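Local coordinates for WbbM protein (Klebsiella pneumoniae, PDB 6U4B) that is a trimeric bifunctional glycosyltransferase that probably builds O-antigen polysaccharide chains, at residues 147-156 with 211-222; 315-326 with 405-415. One frame throughout, in Å; residues are numbered along the deposited sequence.

Contact 1 (147-156 with 211-222); sequences VEGIDILLPK and YYTNMFVMRKDI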
loop_
_atom_site.group_PDB
_atom_site.type_symbol
_atom_site.label_atom_id
_atom_site.label_comp_id
_atom_site.label_asym_id
_atom_site.label_seq_id
_atom_site.Cartn_x
_atom_site.Cartn_y
_atom_site.Cartn_z
ATOM N N VAL A 147 -27.784 -11.987 -55.322
ATOM C CA VAL A 147 -27.649 -10.533 -55.349
ATOM C C VAL A 147 -27.281 -10.010 -56.739
ATOM O O VAL A 147 -26.974 -8.823 -56.880
ATOM C CB VAL A 147 -26.628 -10.041 -54.314
ATOM C CG1 VAL A 147 -26.970 -10.525 -52.925
ATOM C CG2 VAL A 147 -25.222 -10.459 -54.729
ATOM N N GLU A 148 -27.326 -10.863 -57.767
ATOM C CA GLU A 148 -26.775 -10.586 -59.098
ATOM C C GLU A 148 -27.040 -9.162 -59.589
ATOM O O GLU A 148 -26.158 -8.299 -59.522
ATOM C CB GLU A 148 -27.336 -11.574 -60.118
ATOM C CG GLU A 148 -26.282 -12.127 -61.057
ATOM C CD GLU A 148 -25.360 -11.047 -61.617
ATOM O OE1 GLU A 148 -25.861 -10.108 -62.272
ATOM O OE2 GLU A 148 -24.130 -11.131 -61.400
ATOM N N GLY A 149 -28.250 -8.897 -60.080
ATOM C CA GLY A 149 -28.590 -7.572 -60.567
ATOM C C GLY A 149 -29.578 -6.849 -59.677
ATOM O O GLY A 149 -30.362 -6.023 -60.153
ATOM N N ILE A 150 -29.542 -7.146 -58.382
ATOM C CA ILE A 150 -30.501 -6.614 -57.424
ATOM C C ILE A 150 -29.867 -5.453 -56.675
ATOM O O ILE A 150 -28.663 -5.445 -56.396
ATOM C CB ILE A 150 -30.976 -7.717 -56.453
ATOM C CG1 ILE A 150 -31.384 -8.969 -57.229
ATOM C CG2 ILE A 150 -32.147 -7.229 -55.608
ATOM C CD1 ILE A 150 -32.506 -8.733 -58.226
ATOM N N ASP A 151 -30.688 -4.455 -56.347
ATOM C CA ASP A 151 -30.225 -3.314 -55.568
ATOM C C ASP A 151 -30.343 -3.557 -54.066
ATOM O O ASP A 151 -29.397 -3.298 -53.315
ATOM C CB ASP A 151 -31.006 -2.054 -55.953
ATOM C CG ASP A 151 -30.783 -1.642 -57.395
ATOM O OD1 ASP A 151 -31.735 -1.737 -58.198
ATOM O OD2 ASP A 151 -29.649 -1.226 -57.729
ATOM N N ILE A 152 -31.494 -4.053 -53.616
ATOM C CA ILE A 152 -31.766 -4.262 -52.198
ATOM C C ILE A 152 -32.462 -5.603 -52.024
ATOM O O ILE A 152 -33.428 -5.901 -52.735
ATOM C CB ILE A 152 -32.638 -3.138 -51.601
ATOM C CG1 ILE A 152 -31.925 -1.788 -51.680
ATOM C CG2 ILE A 152 -33.010 -3.455 -50.156
ATOM C CD1 ILE A 152 -32.766 -0.636 -51.190
ATOM N N LEU A 153 -31.982 -6.403 -51.072
ATOM C CA LEU A 153 -32.639 -7.635 -50.659
ATOM C C LEU A 153 -33.054 -7.496 -49.202
ATOM O O LEU A 153 -32.337 -6.883 -48.404
ATOM C CB LEU A 153 -31.724 -8.855 -50.838
ATOM C CG LEU A 153 -31.118 -9.102 -52.225
ATOM C CD1 LEU A 153 -29.815 -8.332 -52.416
ATOM C CD2 LEU A 153 -30.904 -10.586 -52.448
ATOM N N LEU A 154 -34.211 -8.065 -48.857
ATOM C CA LEU A 154 -34.758 -7.910 -47.512
ATOM C C LEU A 154 -35.937 -8.862 -47.321
ATOM O O LEU A 154 -36.366 -9.505 -48.286
ATOM C CB LEU A 154 -35.154 -6.446 -47.260
ATOM C CG LEU A 154 -36.315 -5.735 -47.956
ATOM C CD1 LEU A 154 -36.450 -4.331 -47.381
ATOM C CD2 LEU A 154 -36.107 -5.661 -49.448
ATOM N N PRO A 155 -36.466 -9.019 -46.096
ATOM C CA PRO A 155 -37.585 -9.950 -45.899
ATOM C C PRO A 155 -38.888 -9.476 -46.516
ATOM O O PRO A 155 -38.964 -8.367 -47.059
ATOM C CB PRO A 155 -37.701 -10.036 -44.371
ATOM C CG PRO A 155 -37.087 -8.791 -43.872
ATOM C CD PRO A 155 -35.951 -8.528 -44.806
ATOM N N LYS A 156 -39.918 -10.314 -46.420
ATOM C CA LYS A 156 -41.236 -9.944 -46.907
ATOM C C LYS A 156 -41.839 -8.850 -46.034
ATOM O O LYS A 156 -41.552 -8.748 -44.838
ATOM C CB LYS A 156 -42.164 -11.157 -46.923
ATOM C CG LYS A 156 -41.683 -12.313 -47.784
ATOM C CD LYS A 156 -42.825 -13.264 -48.122
ATOM C CE LYS A 156 -42.612 -14.637 -47.512
ATOM N NZ LYS A 156 -42.964 -15.721 -48.471
ATOM N N TYR A 211 -41.700 -3.059 -44.332
ATOM C CA TYR A 211 -40.601 -3.913 -43.890
ATOM C C TYR A 211 -40.264 -3.557 -42.448
ATOM O O TYR A 211 -39.535 -2.598 -42.184
ATOM C CB TYR A 211 -39.393 -3.751 -44.802
ATOM C CG TYR A 211 -39.690 -3.993 -46.265
ATOM C CD1 TYR A 211 -39.857 -2.932 -47.144
ATOM C CD2 TYR A 211 -39.801 -5.284 -46.766
ATOM C CE1 TYR A 211 -40.126 -3.148 -48.482
ATOM C CE2 TYR A 211 -40.068 -5.511 -48.103
ATOM C CZ TYR A 211 -40.231 -4.440 -48.955
ATOM O OH TYR A 211 -40.499 -4.661 -50.289
ATOM N N TYR A 212 -40.804 -4.332 -41.505
ATOM C CA TYR A 212 -40.538 -4.125 -40.082
ATOM C C TYR A 212 -39.333 -4.978 -39.700
ATOM O O TYR A 212 -39.444 -6.074 -39.142
ATOM C CB TYR A 212 -41.774 -4.446 -39.253
ATOM C CG TYR A 212 -42.805 -3.347 -39.333
ATOM C CD1 TYR A 212 -43.704 -3.284 -40.392
ATOM C CD2 TYR A 212 -42.858 -2.351 -38.368
ATOM C CE1 TYR A 212 -44.637 -2.268 -40.476
ATOM C CE2 TYR A 212 -43.787 -1.334 -38.441
ATOM C CZ TYR A 212 -44.675 -1.296 -39.498
ATOM O OH TYR A 212 -45.600 -0.283 -39.571
ATOM N N THR A 213 -38.155 -4.448 -40.015
ATOM C CA THR A 213 -36.920 -5.208 -39.915
ATOM C C THR A 213 -35.745 -4.244 -39.961
ATOM O O THR A 213 -35.875 -3.091 -40.386
ATOM C CB THR A 213 -36.806 -6.231 -41.049
ATOM O OG1 THR A 213 -35.667 -7.072 -40.832
ATOM C CG2 THR A 213 -36.652 -5.514 -42.386
ATOM N N ASN A 214 -34.596 -4.736 -39.499
ATOM C CA ASN A 214 -33.301 -4.121 -39.757
ATOM C C ASN A 214 -32.383 -5.098 -40.482
ATOM O O ASN A 214 -31.159 -4.934 -40.472
ATOM C CB ASN A 214 -32.662 -3.637 -38.453
ATOM C CG ASN A 214 -32.787 -4.654 -37.337
ATOM O OD1 ASN A 214 -33.718 -5.457 -37.316
ATOM N ND2 ASN A 214 -31.851 -4.624 -36.402
ATOM N N MET A 215 -32.966 -6.117 -41.103
ATOM C CA MET A 215 -32.231 -7.174 -41.778
ATOM C C MET A 215 -32.342 -6.951 -43.282
ATOM O O MET A 215 -33.444 -6.994 -43.839
ATOM C CB MET A 215 -32.790 -8.538 -41.377
ATOM C CG MET A 215 -31.940 -9.731 -41.762
ATOM S SD MET A 215 -32.393 -11.190 -40.802
ATOM C CE MET A 215 -34.126 -11.355 -41.223
ATOM N N PHE A 216 -31.210 -6.698 -43.933
ATOM C CA PHE A 216 -31.224 -6.401 -45.359
ATOM C C PHE A 216 -29.844 -6.659 -45.943
ATOM O O PHE A 216 -28.856 -6.799 -45.220
ATOM C CB PHE A 216 -31.653 -4.951 -45.632
ATOM C CG PHE A 216 -30.787 -3.916 -44.952
ATOM C CD1 PHE A 216 -31.199 -3.311 -43.776
ATOM C CD2 PHE A 216 -29.564 -3.545 -45.494
ATOM C CE1 PHE A 216 -30.408 -2.357 -43.153
ATOM C CE2 PHE A 216 -28.770 -2.596 -44.876
ATOM C CZ PHE A 216 -29.192 -2.000 -43.705
ATOM N N VAL A 217 -29.802 -6.724 -47.271
ATOM C CA VAL A 217 -28.571 -6.651 -48.048
ATOM C C VAL A 217 -28.806 -5.632 -49.152
ATOM O O VAL A 217 -29.784 -5.741 -49.900
ATOM C CB VAL A 217 -28.172 -8.013 -48.653
ATOM C CG1 VAL A 217 -26.784 -7.928 -49.279
ATOM C CG2 VAL A 217 -28.229 -9.118 -47.606
ATOM N N MET A 218 -27.929 -4.635 -49.254
ATOM C CA MET A 218 -28.098 -3.616 -50.279
ATOM C C MET A 218 -26.753 -3.264 -50.897
ATOM O O MET A 218 -25.689 -3.588 -50.362
ATOM C CB MET A 218 -28.781 -2.359 -49.729
ATOM C CG MET A 218 -28.014 -1.651 -48.639
ATOM S SD MET A 218 -28.863 -0.148 -48.118
ATOM C CE MET A 218 -30.393 -0.818 -47.478
ATOM N N ARG A 219 -26.826 -2.595 -52.046
ATOM C CA ARG A 219 -25.641 -2.229 -52.802
ATOM C C ARG A 219 -24.800 -1.218 -52.032
ATOM O O ARG A 219 -25.312 -0.416 -51.243
ATOM C CB ARG A 219 -26.039 -1.659 -54.165
ATOM C CG ARG A 219 -24.880 -1.488 -55.134
ATOM C CD ARG A 219 -25.009 -2.419 -56.326
ATOM N NE ARG A 219 -26.034 -1.968 -57.263
ATOM C CZ ARG A 219 -26.311 -2.572 -58.414
ATOM N NH1 ARG A 219 -27.258 -2.089 -59.207
ATOM N NH2 ARG A 219 -25.643 -3.660 -58.773
ATOM N N LYS A 220 -23.488 -1.268 -52.280
ATOM C CA LYS A 220 -22.528 -0.433 -51.561
ATOM C C LYS A 220 -22.904 1.045 -51.615
ATOM O O LYS A 220 -22.865 1.747 -50.598
ATOM C CB LYS A 220 -21.131 -0.657 -52.140
ATOM C CG LYS A 220 -20.067 0.324 -51.681
ATOM C CD LYS A 220 -18.781 0.088 -52.460
ATOM C CE LYS A 220 -17.783 1.218 -52.282
ATOM N NZ LYS A 220 -16.640 1.091 -53.231
ATOM N N ASP A 221 -23.280 1.534 -52.799
ATOM C CA ASP A 221 -23.608 2.951 -52.934
ATOM C C ASP A 221 -24.940 3.284 -52.273
ATOM O O ASP A 221 -25.101 4.371 -51.705
ATOM C CB ASP A 221 -23.616 3.343 -54.408
ATOM C CG ASP A 221 -22.221 3.409 -54.993
ATOM O OD1 ASP A 221 -21.306 3.911 -54.298
ATOM O OD2 ASP A 221 -22.032 2.962 -56.147
ATOM N N ILE A 222 -25.903 2.364 -52.327
ATOM C CA ILE A 222 -27.167 2.586 -51.635
ATOM C C ILE A 222 -26.966 2.544 -50.124
ATOM O O ILE A 222 -27.637 3.271 -49.379
ATOM C CB ILE A 222 -28.214 1.556 -52.102
ATOM C CG1 ILE A 222 -28.414 1.657 -53.618
ATOM C CG2 ILE A 222 -29.538 1.762 -51.387
ATOM C CD1 ILE A 222 -29.552 0.808 -54.149
#
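Antiparallel strand pairing joins L153 to V217 and I152 to M218, deep in the mixed sheet of the DUF4422 part of the chain, where strand 152-159 lies between 216-219 and 277-285. L153 and V217 form the hydrogen-bonded pair: L153 N gives a straight bond to V217 O (2.6 Å), and V217 N returns one to L153 O (2.8 Å). L153 CD1 packs alongside V217 CB on one sheet face. I152 CG1 lies beside M218 CB (3.7 Å) on the other, where I152 CD1 also meets I222 CG2 from the following helix.

L154 CG sits between its backbone N and carbonyl carbon (chi1 69°), which brings CD1 over one face of the Y211 ring, 3.5 Å from its centroid; P155 O lies at the ring edge. The Y211 hydroxyl is held by E279. P155 CG touches T213 CG2. At the other end, R219 N bonds to D151 O, while R219 NH1 reaches D151 OD2 (2.9 Å) in a salt bridge of weak hydrogen-bond geometry, the carboxylate and guanidinium planes 76° apart. D151 OD1 is taken by K276 N. This is antiparallel pairing in a mixed sheet, strand 216-219 leading directly into helix 220-240 through R219 at its N-cap.

Contact 2 (315-326 with 405-415); sequences SGGALINSIIRH and IDSDTVVKADL. With MG (magnesium ion), chain C.
S315 opens the packing of helix 313-325 against the metal-binding turn and strand 409-411, its OG giving S407 O a hydrogen bond modelled implausibly short, so its length is doubtful. A water links S315 O to T409 O, donating to both. One turn on, A318 CB touches V410 CG1, and L319 drives its side chain between the turn and the strand. L319 CD2 comes to 3.3 Å from D406 O and CD1 to 3.2 Å from T409 OG1, with I405 CD1 and V411 CG1 close by; T409 OG1 donates to D406 O, tying the turn to the strand start. That turn presents D406 OD2 (2.1 Å) and both D408 carboxylate oxygens, OD1 the nearer (2.5 Å), to the magnesium ion, which H560 also binds, consistent with the DxD motif of GT-A glycosyltransferases; D406 OD1 forms a salt bridge with R389.

S322 turns OG back along its own helix (chi1 82°), where it donates in the carbonyl plane to L319 O and accepts from V411 N in a 168° bond of 2.9 Å. One hydroxyl thus bridges helix and strand. I323 follows with CG1 against V411 CG2 and CD1 against L415 CD1. H326, just past the helix, lays one ring face over the K412-A413 peptide, K412 C lying 3.4 Å above the plane, while a water joins NE2 to V411 O.

The helix runs almost parallel to strand 409-411 (9°), with helix 576-583 against A318 and S322, strand 302-309 beneath L319 and I323, and strand 558-560 pairing with 409-411.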
loop_
_atom_site.group_PDB
_atom_site.type_symbol
_atom_site.label_atom_id
_atom_site.label_comp_id
_atom_site.label_asym_id
_atom_site.label_seq_id
_atom_site.Cartn_x
_atom_site.Cartn_y
_atom_site.Cartn_z
ATOM N N SER A 315 -11.180 -14.507 -4.078
ATOM C CA SER A 315 -10.073 -15.439 -4.250
ATOM C C SER A 315 -9.401 -15.255 -5.605
ATOM O O SER A 315 -8.169 -15.312 -5.708
ATOM C CB SER A 315 -10.570 -16.873 -4.091
ATOM O OG SER A 315 -9.533 -17.791 -4.362
ATOM N N GLY A 316 -10.195 -15.041 -6.657
ATOM C CA GLY A 316 -9.622 -14.810 -7.972
ATOM C C GLY A 316 -8.823 -13.526 -8.058
ATOM O O GLY A 316 -7.820 -13.464 -8.774
ATOM N N GLY A 317 -9.252 -12.488 -7.338
ATOM C CA GLY A 317 -8.483 -11.254 -7.312
ATOM C C GLY A 317 -7.111 -11.438 -6.696
ATOM O O GLY A 317 -6.109 -10.953 -7.228
ATOM N N ALA A 318 -7.047 -12.143 -5.563
ATOM C CA ALA A 318 -5.761 -12.415 -4.929
ATOM C C ALA A 318 -4.860 -13.235 -5.843
ATOM O O ALA A 318 -3.660 -12.954 -5.961
ATOM C CB ALA A 318 -5.976 -13.137 -3.600
ATOM N N LEU A 319 -5.427 -14.246 -6.507
ATOM C CA LEU A 319 -4.649 -15.062 -7.434
ATOM C C LEU A 319 -4.093 -14.221 -8.574
ATOM O O LEU A 319 -2.889 -14.248 -8.852
ATOM C CB LEU A 319 -5.513 -16.201 -7.977
ATOM C CG LEU A 319 -4.910 -17.029 -9.116
ATOM C CD1 LEU A 319 -3.592 -17.677 -8.696
ATOM C CD2 LEU A 319 -5.905 -18.077 -9.600
ATOM N N ILE A 320 -4.963 -13.463 -9.249
ATOM C CA ILE A 320 -4.525 -12.650 -10.381
ATOM C C ILE A 320 -3.485 -11.635 -9.936
ATOM O O ILE A 320 -2.490 -11.391 -10.634
ATOM C CB ILE A 320 -5.737 -11.974 -11.052
ATOM C CG1 ILE A 320 -6.567 -13.010 -11.819
ATOM C CG2 ILE A 320 -5.288 -10.846 -11.973
ATOM C CD1 ILE A 320 -7.898 -12.491 -12.313
ATOM N N ASN A 321 -3.683 -11.035 -8.762
ATOM C CA ASN A 321 -2.679 -10.118 -8.239
ATOM C C ASN A 321 -1.361 -10.839 -7.975
ATOM O O ASN A 321 -0.285 -10.292 -8.244
ATOM C CB ASN A 321 -3.192 -9.441 -6.970
ATOM C CG ASN A 321 -2.917 -7.954 -6.962
ATOM O OD1 ASN A 321 -2.642 -7.360 -8.004
ATOM N ND2 ASN A 321 -2.994 -7.342 -5.786
ATOM N N SER A 322 -1.423 -12.076 -7.473
ATOM C CA SER A 322 -0.193 -12.834 -7.256
ATOM C C SER A 322 0.494 -13.152 -8.578
ATOM O O SER A 322 1.729 -13.153 -8.655
ATOM C CB SER A 322 -0.482 -14.121 -6.473
ATOM O OG SER A 322 -0.947 -15.167 -7.318
ATOM N N ILE A 323 -0.285 -13.422 -9.627
ATOM C CA ILE A 323 0.300 -13.675 -10.940
ATOM C C ILE A 323 1.015 -12.429 -11.447
ATOM O O ILE A 323 2.127 -12.506 -11.985
ATOM C CB ILE A 323 -0.783 -14.151 -11.925
ATOM C CG1 ILE A 323 -1.365 -15.492 -11.474
ATOM C CG2 ILE A 323 -0.215 -14.255 -13.336
ATOM C CD1 ILE A 323 -2.522 -15.972 -12.318
ATOM N N ILE A 324 0.393 -11.260 -11.273
ATOM C CA ILE A 324 1.009 -10.007 -11.706
ATOM C C ILE A 324 2.288 -9.734 -10.925
ATOM O O ILE A 324 3.298 -9.292 -11.490
ATOM C CB ILE A 324 0.010 -8.844 -11.565
ATOM C CG1 ILE A 324 -1.150 -9.015 -12.548
ATOM C CG2 ILE A 324 0.713 -7.509 -11.765
ATOM C CD1 ILE A 324 -2.218 -7.966 -12.406
ATOM N N ARG A 325 2.268 -9.985 -9.616
ATOM C CA ARG A 325 3.411 -9.612 -8.785
ATOM C C ARG A 325 4.642 -10.456 -9.087
ATOM O O ARG A 325 5.769 -9.998 -8.879
ATOM C CB ARG A 325 3.039 -9.715 -7.311
ATOM C CG ARG A 325 2.002 -8.683 -6.874
ATOM C CD ARG A 325 1.685 -8.781 -5.391
ATOM N NE ARG A 325 2.779 -8.285 -4.564
ATOM C CZ ARG A 325 3.722 -9.054 -4.029
ATOM N NH1 ARG A 325 4.679 -8.511 -3.288
ATOM N NH2 ARG A 325 3.709 -10.364 -4.231
ATOM N N HIS A 326 4.450 -11.669 -9.602
ATOM C CA HIS A 326 5.542 -12.562 -9.962
ATOM C C HIS A 326 5.723 -12.678 -11.471
ATOM O O HIS A 326 6.411 -13.589 -11.938
ATOM C CB HIS A 326 5.321 -13.944 -9.341
ATOM C CG HIS A 326 5.361 -13.942 -7.844
ATOM N ND1 HIS A 326 6.539 -14.024 -7.132
ATOM C CD2 HIS A 326 4.370 -13.859 -6.924
ATOM C CE1 HIS A 326 6.272 -13.997 -5.838
ATOM N NE2 HIS A 326 4.963 -13.897 -5.686
ATOM N N ILE A 405 -5.418 -22.981 -13.592
ATOM C CA ILE A 405 -5.113 -22.956 -12.166
ATOM C C ILE A 405 -6.403 -22.706 -11.396
ATOM O O ILE A 405 -7.230 -21.881 -11.794
ATOM C CB ILE A 405 -4.026 -21.904 -11.845
ATOM C CG1 ILE A 405 -3.663 -21.923 -10.356
ATOM C CG2 ILE A 405 -4.454 -20.507 -12.296
ATOM C CD1 ILE A 405 -2.463 -21.061 -10.017
ATOM N N ASP A 406 -6.575 -23.442 -10.298
ATOM C CA ASP A 406 -7.716 -23.232 -9.414
ATOM C C ASP A 406 -7.753 -21.793 -8.904
ATOM O O ASP A 406 -6.720 -21.136 -8.743
ATOM C CB ASP A 406 -7.650 -24.192 -8.225
ATOM C CG ASP A 406 -8.411 -25.481 -8.466
ATOM O OD1 ASP A 406 -8.830 -25.730 -9.617
ATOM O OD2 ASP A 406 -8.595 -26.243 -7.493
ATOM N N SER A 407 -8.963 -21.310 -8.625
ATOM C CA SER A 407 -9.127 -19.939 -8.163
ATOM C C SER A 407 -8.743 -19.759 -6.701
ATOM O O SER A 407 -8.407 -18.639 -6.298
ATOM C CB SER A 407 -10.571 -19.476 -8.375
ATOM O OG SER A 407 -11.453 -20.118 -7.472
ATOM N N ASP A 408 -8.775 -20.822 -5.900
ATOM C CA ASP A 408 -8.415 -20.725 -4.484
ATOM C C ASP A 408 -6.921 -20.949 -4.271
ATOM O O ASP A 408 -6.494 -21.731 -3.420
ATOM C CB ASP A 408 -9.246 -21.707 -3.666
ATOM C CG ASP A 408 -9.116 -23.135 -4.158
ATOM O OD1 ASP A 408 -8.573 -23.341 -5.265
ATOM O OD2 ASP A 408 -9.553 -24.053 -3.432
ATOM N N THR A 409 -6.110 -20.252 -5.066
ATOM C CA THR A 409 -4.661 -20.369 -5.002
ATOM C C THR A 409 -4.032 -18.981 -5.028
ATOM O O THR A 409 -4.677 -17.988 -5.371
ATOM C CB THR A 409 -4.103 -21.191 -6.174
ATOM O OG1 THR A 409 -4.339 -20.487 -7.401
ATOM C CG2 THR A 409 -4.761 -22.568 -6.248
ATOM N N VAL A 410 -2.755 -18.928 -4.654
ATOM C CA VAL A 410 -1.873 -17.810 -4.964
ATOM C C VAL A 410 -0.549 -18.394 -5.433
ATOM O O VAL A 410 -0.103 -19.427 -4.924
ATOM C CB VAL A 410 -1.655 -16.858 -3.762
ATOM C CG1 VAL A 410 -2.954 -16.169 -3.359
ATOM C CG2 VAL A 410 -1.038 -17.590 -2.577
ATOM N N VAL A 411 0.071 -17.748 -6.413
ATOM C CA VAL A 411 1.359 -18.200 -6.923
ATOM C C VAL A 411 2.467 -17.432 -6.218
ATOM O O VAL A 411 2.286 -16.289 -5.779
ATOM C CB VAL A 411 1.461 -18.047 -8.455
ATOM C CG1 VAL A 411 0.303 -18.768 -9.133
ATOM C CG2 VAL A 411 1.496 -16.583 -8.849
ATOM N N LYS A 412 3.622 -18.083 -6.087
ATOM C CA LYS A 412 4.826 -17.459 -5.551
ATOM C C LYS A 412 5.935 -17.395 -6.591
ATOM O O LYS A 412 7.093 -17.142 -6.236
ATOM C CB LYS A 412 5.316 -18.215 -4.312
ATOM C CG LYS A 412 4.242 -18.467 -3.265
ATOM C CD LYS A 412 3.957 -17.222 -2.442
ATOM C CE LYS A 412 5.145 -16.863 -1.569
ATOM N NZ LYS A 412 4.825 -15.756 -0.630
ATOM N N ALA A 413 5.612 -17.619 -7.863
ATOM C CA ALA A 413 6.617 -17.687 -8.910
ATOM C C ALA A 413 5.974 -17.344 -10.245
ATOM O O ALA A 413 4.749 -17.262 -10.370
ATOM C CB ALA A 413 7.274 -19.072 -8.966
ATOM N N ASP A 414 6.824 -17.139 -11.245
ATOM C CA ASP A 414 6.363 -16.865 -12.599
ATOM C C ASP A 414 5.669 -18.100 -13.164
ATOM O O ASP A 414 6.284 -19.166 -13.279
ATOM C CB ASP A 414 7.552 -16.456 -13.470
ATOM C CG ASP A 414 7.163 -16.161 -14.908
ATOM O OD1 ASP A 414 5.955 -16.104 -15.218
ATOM O OD2 ASP A 414 8.084 -15.983 -15.735
ATOM N N LEU A 415 4.386 -17.966 -13.508
ATOM C CA LEU A 415 3.669 -19.078 -14.124
ATOM C C LEU A 415 4.234 -19.434 -15.491
ATOM O O LEU A 415 3.963 -20.524 -15.999
ATOM C CB LEU A 415 2.181 -18.744 -14.252
ATOM C CG LEU A 415 1.258 -19.128 -13.094
ATOM C CD1 LEU A 415 -0.177 -18.728 -13.410
ATOM C CD2 LEU A 415 1.345 -20.618 -12.818
HETATM MG MG MG C . -8.818 -25.808 -5.404
HETATM O O HOH W 1 -6.440 -16.884 -3.632
HETATM O O HOH W 2 3.274 -15.306 -12.550
HETATM O O HOH W 3 2.539 -14.148 -4.004
HETATM O O HOH W 4 5.634 -13.595 -2.922
#

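Both contacts are largely buried, but they belong to different family regions of the chain: their centres lie about 52 Å apart on opposite sides of the chain's centre, with no atoms in touch, and contact 1 closes before contact 2 opens. Contact 1 joins two strands of one sheet, so main-chain bonds carry its middle and a salt bridge and an aromatic CH-pi contact finish its ends. Contact 2 sets a helix on a strand and turn; there serine hydroxyls and waters supply the polar links between leucine and isoleucine packing. Contact 1 lies away from the annotated sites, whereas contact 2 carries two magnesium ligands of the glycosyltransferase family 8 region.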